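Local coordinates for putative phosphinothricin n-acetyltransferase (Acinetobacter baylyi, PDB 2JLM), which probably transfers the acetyl group of acetyl-CoA to the amino group of L-methionine sulfoximine and L-methionine sulfone, at residues D[71-75]-D[98-102]; D[60-64]-D[76-81]. All blocks are in the same frame, centred on the assembly; numbering follows the deposited sequence.

Interaction 1: D[71-75]-D[98-102]; sequences GQLLG and IHKDY
Leu74 and Tyr102 meet where strand 73-81 of the GNAT-fold sheet starts and its neighbour, strand 91-98, runs out into the loop before helix 107-121. The two strands are antiparallel. Gly75 and Ile98 form a non-hydrogen-bonded pair there, with CA atoms 4.2 Å apart. One step further on, His99 N gives a nearly straight bond to Leu74 O, 2.9 Å long with 165° at the hydrogen.

Beyond this bond the side chains take over. Leu74 puts one methyl, CD2, squarely over a face of the Tyr102 ring. CD2 sits 3.6 Å from the ring centroid and almost on its normal, a CH-pi contact. Tyr102 CG lies beside its own backbone N (chi1 -61°), which turns the ring back toward the strand. Leu107 of helix 107-121 touches both side chains.

Gln72 reaches in from the turn before the strand. Its chain is fully extended, with CG opposite the backbone N (chi1 -170°), and this carries the amide out to the outer ends of two rings, His99 and Tyr102. The amide plane stands nearly perpendicular to both. Gln72 OE1 lies over the rim of one face of His99, 4.0 Å from His99 NE2, and near the plane of Tyr102 at its edge. Gln72 NE2 comes 3.1 Å from Tyr102 OH.

The His99 ring is held from within its own loop. Asp101 N donates to His99 ND1 at 2.8 Å. ND1 therefore acts as acceptor, which is consistent with a neutral ring carrying its proton on NE2. Tyr102 N bonds back to His99 O and closes the turn. A water bridges the segments: it donates one hydrogen to Gln72 OE1 at 2.9 Å and the other to Asp101 OD2.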
ATOM      1  N   GLY D  71      -8.770  -1.077  26.614  1.00 58.61           N
ATOM      2  CA  GLY D  71      -8.827  -0.307  25.381  1.00 57.21           C
ATOM      3  C   GLY D  71      -8.203   1.081  25.451  1.00 39.05           C
ATOM      4  O   GLY D  71      -8.198   1.823  24.467  1.00 48.78           O
ATOM      5  N   GLN D  72      -7.678   1.433  26.617  1.00 38.22           N
ATOM      6  CA  GLN D  72      -7.008   2.714  26.805  1.00 43.97           C
ATOM      7  C   GLN D  72      -5.638   2.758  26.104  1.00 39.34           C
ATOM      8  O   GLN D  72      -4.823   1.835  26.238  1.00 37.62           O
ATOM      9  CB  GLN D  72      -6.846   2.994  28.301  1.00 52.76           C
ATOM     10  CG  GLN D  72      -6.378   4.403  28.625  1.00 62.56           C
ATOM     11  CD  GLN D  72      -6.226   4.636  30.117  1.00 91.25           C
ATOM     12  OE1 GLN D  72      -5.736   5.682  30.547  1.00 78.02           O
ATOM     13  NE2 GLN D  72      -6.647   3.657  30.916  1.00 77.58           N
ATOM     14  N   LEU D  73      -5.387   3.833  25.362  1.00 40.70           N
ATOM     15  CA  LEU D  73      -4.092   4.024  24.714  1.00 33.48           C
ATOM     16  C   LEU D  73      -3.014   4.299  25.758  1.00 35.32           C
ATOM     17  O   LEU D  73      -3.009   5.356  26.389  1.00 31.69           O
ATOM     18  CB  LEU D  73      -4.156   5.159  23.691  1.00 23.44           C
ATOM     19  CG  LEU D  73      -2.935   5.308  22.777  1.00 39.62           C
ATOM     20  CD1 LEU D  73      -2.782   4.113  21.836  1.00 26.00           C
ATOM     21  CD2 LEU D  73      -3.030   6.594  21.994  1.00 28.89           C
ATOM     22  N   LEU D  74      -2.115   3.333  25.944  1.00 26.11           N
ATOM     23  CA  LEU D  74      -1.050   3.439  26.944  1.00 37.34           C
ATOM     24  C   LEU D  74       0.101   4.310  26.461  1.00 45.46           C
ATOM     25  O   LEU D  74       0.874   4.835  27.258  1.00 31.42           O
ATOM     26  CB  LEU D  74      -0.514   2.056  27.322  1.00 26.92           C
ATOM     27  CG  LEU D  74      -1.535   1.112  27.957  1.00 41.61           C
ATOM     28  CD1 LEU D  74      -0.826  -0.011  28.698  1.00 23.82           C
ATOM     29  CD2 LEU D  74      -2.449   1.875  28.907  1.00 41.68           C
ATOM     30  N   GLY D  75       0.208   4.465  25.148  1.00 40.44           N
ATOM     31  CA  GLY D  75       1.303   5.208  24.566  1.00 33.48           C
ATOM     32  C   GLY D  75       1.478   4.775  23.133  1.00 26.22           C
ATOM     33  O   GLY D  75       0.879   3.786  22.704  1.00 25.69           O
ATOM     34  N   ILE D  98       4.769   7.985  26.287  1.00 28.11           N
ATOM     35  CA  ILE D  98       4.034   7.112  27.184  1.00 31.21           C
ATOM     36  C   ILE D  98       3.079   7.927  28.014  1.00 33.01           C
ATOM     37  O   ILE D  98       3.431   9.010  28.489  1.00 33.52           O
ATOM     38  CB  ILE D  98       4.957   6.327  28.124  1.00 33.80           C
ATOM     39  CG1 ILE D  98       5.918   5.469  27.306  1.00 26.05           C
ATOM     40  CG2 ILE D  98       4.126   5.432  29.028  1.00 36.48           C
ATOM     41  CD1 ILE D  98       5.245   4.814  26.096  1.00 15.46           C
ATOM     42  N   HIS D  99       1.865   7.406  28.181  1.00 34.26           N
ATOM     43  CA  HIS D  99       0.839   8.081  28.968  1.00 25.32           C
ATOM     44  C   HIS D  99       1.344   8.307  30.394  1.00 19.76           C
ATOM     45  O   HIS D  99       2.076   7.476  30.928  1.00 26.68           O
ATOM     46  CB  HIS D  99      -0.440   7.259  28.980  1.00 39.05           C
ATOM     47  CG  HIS D  99      -1.529   7.863  29.803  1.00 59.30           C
ATOM     48  ND1 HIS D  99      -1.506   7.868  31.181  1.00 48.55           N
ATOM     49  CD2 HIS D  99      -2.676   8.488  29.441  1.00 23.18           C
ATOM     50  CE1 HIS D  99      -2.589   8.474  31.635  1.00 43.15           C
ATOM     51  NE2 HIS D  99      -3.316   8.857  30.597  1.00 49.93           N
ATOM     52  N   LYS D 100       0.944   9.429  30.998  1.00 35.56           N
ATOM     53  CA  LYS D 100       1.462   9.873  32.299  1.00 43.12           C
ATOM     54  C   LYS D 100       1.280   8.860  33.436  1.00 52.22           C
ATOM     55  O   LYS D 100       2.107   8.782  34.345  1.00 49.11           O
ATOM     56  CB  LYS D 100       0.854  11.227  32.684  1.00 44.45           C
ATOM     57  CG  LYS D 100      -0.669  11.263  32.636  1.00 65.96           C
ATOM     58  CD  LYS D 100      -1.203  12.689  32.698  1.00 58.92           C
ATOM     59  N   ASP D 101       0.212   8.073  33.378  1.00 38.43           N
ATOM     60  CA  ASP D 101      -0.051   7.083  34.418  1.00 45.78           C
ATOM     61  C   ASP D 101       0.717   5.786  34.212  1.00 51.75           C
ATOM     62  O   ASP D 101       0.819   4.970  35.126  1.00 53.47           O
ATOM     63  CB  ASP D 101      -1.551   6.786  34.518  1.00 49.93           C
ATOM     64  CG  ASP D 101      -2.361   8.003  34.929  1.00 47.65           C
ATOM     65  OD1 ASP D 101      -1.853   8.801  35.746  1.00 36.73           O
ATOM     66  OD2 ASP D 101      -3.499   8.164  34.437  1.00 47.35           O
ATOM     67  N   TYR D 102       1.261   5.584  33.018  1.00 36.64           N
ATOM     68  CA  TYR D 102       1.881   4.293  32.723  1.00 32.18           C
ATOM     69  C   TYR D 102       3.380   4.352  32.490  1.00 38.73           C
ATOM     70  O   TYR D 102       3.954   3.452  31.876  1.00 33.39           O
ATOM     71  CB  TYR D 102       1.167   3.607  31.558  1.00 39.92           C
ATOM     72  CG  TYR D 102      -0.291   3.336  31.856  1.00 33.66           C
ATOM     73  CD1 TYR D 102      -1.259   4.298  31.601  1.00 45.69           C
ATOM     74  CD2 TYR D 102      -0.692   2.133  32.416  1.00 35.89           C
ATOM     75  CE1 TYR D 102      -2.583   4.066  31.877  1.00 53.52           C
ATOM     76  CE2 TYR D 102      -2.018   1.889  32.697  1.00 36.73           C
ATOM     77  CZ  TYR D 102      -2.960   2.861  32.425  1.00 67.97           C
ATOM     78  OH  TYR D 102      -4.286   2.626  32.702  1.00 54.95           O
TER
HETATM   79  O   HOH W   1      -5.626   6.756  33.209  1.00 45.18           O

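Interaction 2: D[60-64]-D[76-81]; sequences NFPII and FASWGS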
ATOM      1  N   ASN D  60       3.015   7.102   4.663  1.00 38.83           N
ATOM      2  CA  ASN D  60       3.108   5.716   5.082  1.00 41.97           C
ATOM      3  C   ASN D  60       4.017   5.623   6.317  1.00 37.72           C
ATOM      4  O   ASN D  60       4.767   4.665   6.487  1.00 38.34           O
ATOM      5  CB  ASN D  60       3.647   4.864   3.927  1.00 53.30           C
ATOM      6  CG  ASN D  60       3.469   3.379   4.155  1.00 76.16           C
ATOM      7  OD1 ASN D  60       2.363   2.907   4.423  1.00104.29           O
ATOM      8  ND2 ASN D  60       4.559   2.629   4.036  1.00 69.67           N
ATOM      9  N   PHE D  61       3.956   6.649   7.161  1.00 31.22           N
ATOM     10  CA  PHE D  61       4.644   6.635   8.444  1.00 32.52           C
ATOM     11  C   PHE D  61       3.817   5.868   9.466  1.00 28.32           C
ATOM     12  O   PHE D  61       2.645   6.191   9.692  1.00 26.06           O
ATOM     13  CB  PHE D  61       4.880   8.059   8.946  1.00 24.02           C
ATOM     14  CG  PHE D  61       5.880   8.835   8.126  1.00 16.98           C
ATOM     15  CD1 PHE D  61       6.862   8.177   7.397  1.00 28.93           C
ATOM     16  CD2 PHE D  61       5.851  10.212   8.110  1.00 17.43           C
ATOM     17  CE1 PHE D  61       7.785   8.889   6.652  1.00 19.39           C
ATOM     18  CE2 PHE D  61       6.771  10.935   7.368  1.00 24.34           C
ATOM     19  CZ  PHE D  61       7.740  10.271   6.640  1.00 22.98           C
ATOM     20  N   PRO D  62       4.417   4.850  10.092  1.00 24.97           N
ATOM     21  CA  PRO D  62       3.643   4.037  11.037  1.00 25.08           C
ATOM     22  C   PRO D  62       3.314   4.804  12.314  1.00 30.73           C
ATOM     23  O   PRO D  62       4.066   5.692  12.721  1.00 33.39           O
ATOM     24  CB  PRO D  62       4.587   2.869  11.346  1.00 16.52           C
ATOM     25  CG  PRO D  62       5.960   3.410  11.083  1.00 38.00           C
ATOM     26  CD  PRO D  62       5.831   4.445  10.010  1.00 30.74           C
ATOM     27  N   ILE D  63       2.181   4.483  12.923  1.00 36.93           N
ATOM     28  CA  ILE D  63       1.899   4.923  14.283  1.00 32.00           C
ATOM     29  C   ILE D  63       1.519   3.679  15.077  1.00 44.18           C
ATOM     30  O   ILE D  63       0.428   3.136  14.908  1.00 42.15           O
ATOM     31  CB  ILE D  63       0.762   5.963  14.346  1.00 42.77           C
ATOM     32  CG1 ILE D  63       0.893   6.994  13.220  1.00 24.87           C
ATOM     33  CG2 ILE D  63       0.751   6.677  15.694  1.00 22.33           C
ATOM     34  CD1 ILE D  63      -0.218   8.042  13.252  1.00 28.21           C
ATOM     35  N   ILE D  64       2.437   3.213  15.919  1.00 28.26           N
ATOM     36  CA  ILE D  64       2.241   1.977  16.666  1.00 24.89           C
ATOM     37  C   ILE D  64       1.844   2.274  18.108  1.00 36.01           C
ATOM     38  O   ILE D  64       2.565   2.950  18.839  1.00 30.02           O
ATOM     39  CB  ILE D  64       3.504   1.099  16.641  1.00 24.49           C
ATOM     40  CG1 ILE D  64       3.915   0.789  15.198  1.00 23.67           C
ATOM     41  CG2 ILE D  64       3.270  -0.197  17.383  1.00 26.28           C
ATOM     42  CD1 ILE D  64       5.204  -0.062  15.088  1.00 21.92           C
ATOM     43  N   PHE D  76       2.288   5.519  22.391  1.00 20.24           N
ATOM     44  CA  PHE D  76       2.494   5.244  20.973  1.00 32.71           C
ATOM     45  C   PHE D  76       3.913   5.581  20.515  1.00 30.11           C
ATOM     46  O   PHE D  76       4.649   6.308  21.183  1.00 29.65           O
ATOM     47  CB  PHE D  76       1.459   5.996  20.127  1.00 22.97           C
ATOM     48  CG  PHE D  76       1.629   7.484  20.140  1.00 32.63           C
ATOM     49  CD1 PHE D  76       2.286   8.129  19.105  1.00 43.75           C
ATOM     50  CD2 PHE D  76       1.139   8.244  21.193  1.00 40.35           C
ATOM     51  CE1 PHE D  76       2.450   9.510  19.117  1.00 31.01           C
ATOM     52  CE2 PHE D  76       1.300   9.620  21.211  1.00 43.15           C
ATOM     53  CZ  PHE D  76       1.957  10.252  20.172  1.00 37.65           C
ATOM     54  N   ALA D  77       4.309   5.023  19.383  1.00 33.92           N
ATOM     55  CA  ALA D  77       5.603   5.338  18.809  1.00 27.91           C
ATOM     56  C   ALA D  77       5.378   5.593  17.338  1.00 38.44           C
ATOM     57  O   ALA D  77       4.418   5.094  16.757  1.00 29.62           O
ATOM     58  CB  ALA D  77       6.582   4.199  19.010  1.00 17.17           C
ATOM     59  N   SER D  78       6.254   6.378  16.732  1.00 25.91           N
ATOM     60  CA  SER D  78       6.069   6.744  15.344  1.00 24.48           C
ATOM     61  C   SER D  78       7.390   7.263  14.790  1.00 32.92           C
ATOM     62  O   SER D  78       8.343   7.461  15.542  1.00 20.12           O
ATOM     63  CB  SER D  78       4.989   7.817  15.249  1.00 21.44           C
ATOM     64  OG  SER D  78       4.648   8.086  13.898  1.00 32.30           O
ATOM     65  N   TRP D  79       7.457   7.461  13.477  1.00 23.34           N
ATOM     66  CA  TRP D  79       8.577   8.196  12.891  1.00 30.05           C
ATOM     67  C   TRP D  79       8.119   9.144  11.794  1.00 22.46           C
ATOM     68  O   TRP D  79       6.986   9.080  11.336  1.00 33.82           O
ATOM     69  CB  TRP D  79       9.697   7.270  12.398  1.00 13.22           C
ATOM     70  CG  TRP D  79       9.392   6.495  11.159  1.00 21.29           C
ATOM     71  CD1 TRP D  79       9.063   7.003   9.934  1.00 20.36           C
ATOM     72  CD2 TRP D  79       9.422   5.069  11.006  1.00 14.70           C
ATOM     73  NE1 TRP D  79       8.866   5.987   9.038  1.00 20.25           N
ATOM     74  CE2 TRP D  79       9.081   4.789   9.668  1.00 26.75           C
ATOM     75  CE3 TRP D  79       9.690   4.006  11.870  1.00 28.48           C
ATOM     76  CZ2 TRP D  79       9.003   3.492   9.178  1.00 22.29           C
ATOM     77  CZ3 TRP D  79       9.611   2.720  11.381  1.00 24.50           C
ATOM     78  CH2 TRP D  79       9.268   2.472  10.046  1.00 27.19           C
ATOM     79  N   GLY D  80       9.009  10.048  11.413  1.00 29.65           N
ATOM     80  CA  GLY D  80       8.768  10.984  10.342  1.00 16.19           C
ATOM     81  C   GLY D  80      10.091  11.293   9.670  1.00 33.12           C
ATOM     82  O   GLY D  80      11.115  10.661   9.947  1.00 21.55           O
ATOM     83  N   SER D  81      10.083  12.279   8.791  1.00 23.66           N
ATOM     84  CA  SER D  81      11.309  12.680   8.126  1.00 38.24           C
ATOM     85  C   SER D  81      12.317  13.164   9.169  1.00 20.66           C
ATOM     86  O   SER D  81      11.939  13.835  10.126  1.00 29.86           O
ATOM     87  CB  SER D  81      11.010  13.794   7.117  1.00 28.05           C
ATOM     88  OG  SER D  81      12.004  13.839   6.109  1.00 65.94           O
TER
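Pro62 points the CG-CD edge of its ring at one face of the Trp79 indole. Its CG stands 3.5 Å from the centroid of the six-membered ring, only 6° off the normal, while CD presses on CE2 from the same side. This is a CH-pi contact at the open end of the antiparallel hairpin of strands 63-68 and 73-81. Phe61 approaches the pyrrole end of Trp79 obliquely, with the ring planes 67° apart, and Phe61 CD1 comes 3.4 Å from Trp79 NE1. Trp79 CG sits between its own N and carbonyl carbon (chi1 73°), which turns the indole back to these partners. One face of Phe61 takes Gly80 CA, another CH-pi contact.

On the sheet face of Ser78, Ile63 CG2 lies alongside the Phe76 ring. Ser78 OG donates to Pro62 O at 2.7 Å, in the carbonyl plane, and also bonds to Lys56 of helix 46-58. Further along, Ile64 and Ala77 form a hydrogen-bonded pair, with Ile64 N to Ala77 O at 2.9 Å and the return bond at 2.8 Å. Proline has no N-H to give. Its carbonyl still accepts the Ser78 hydroxyl and its ring packs on the indole, so side chains of strand 73-81 make the join here.

In the fold
Both contacts use strand 73-81, from different ends and with different neighbours. Interaction 1 joins its start to the end of strand 91-98 and the following loop; interaction 2 joins its later part to strand 63-68. Their centres are about 17 Å apart. Interaction 2 is the more buried, its centre about 7 Å from the centre of the chain. Its chemistry is mostly apolar and aromatic, with paired backbone bonds. Interaction 1 is only partly buried, and its centre is about 14 Å from the centre of the chain. A single backbone bond crosses there, and polar groups and a water do more of the work. Helices 17-34 and 107-121 touch both; helix 46-58 packs on interaction 2.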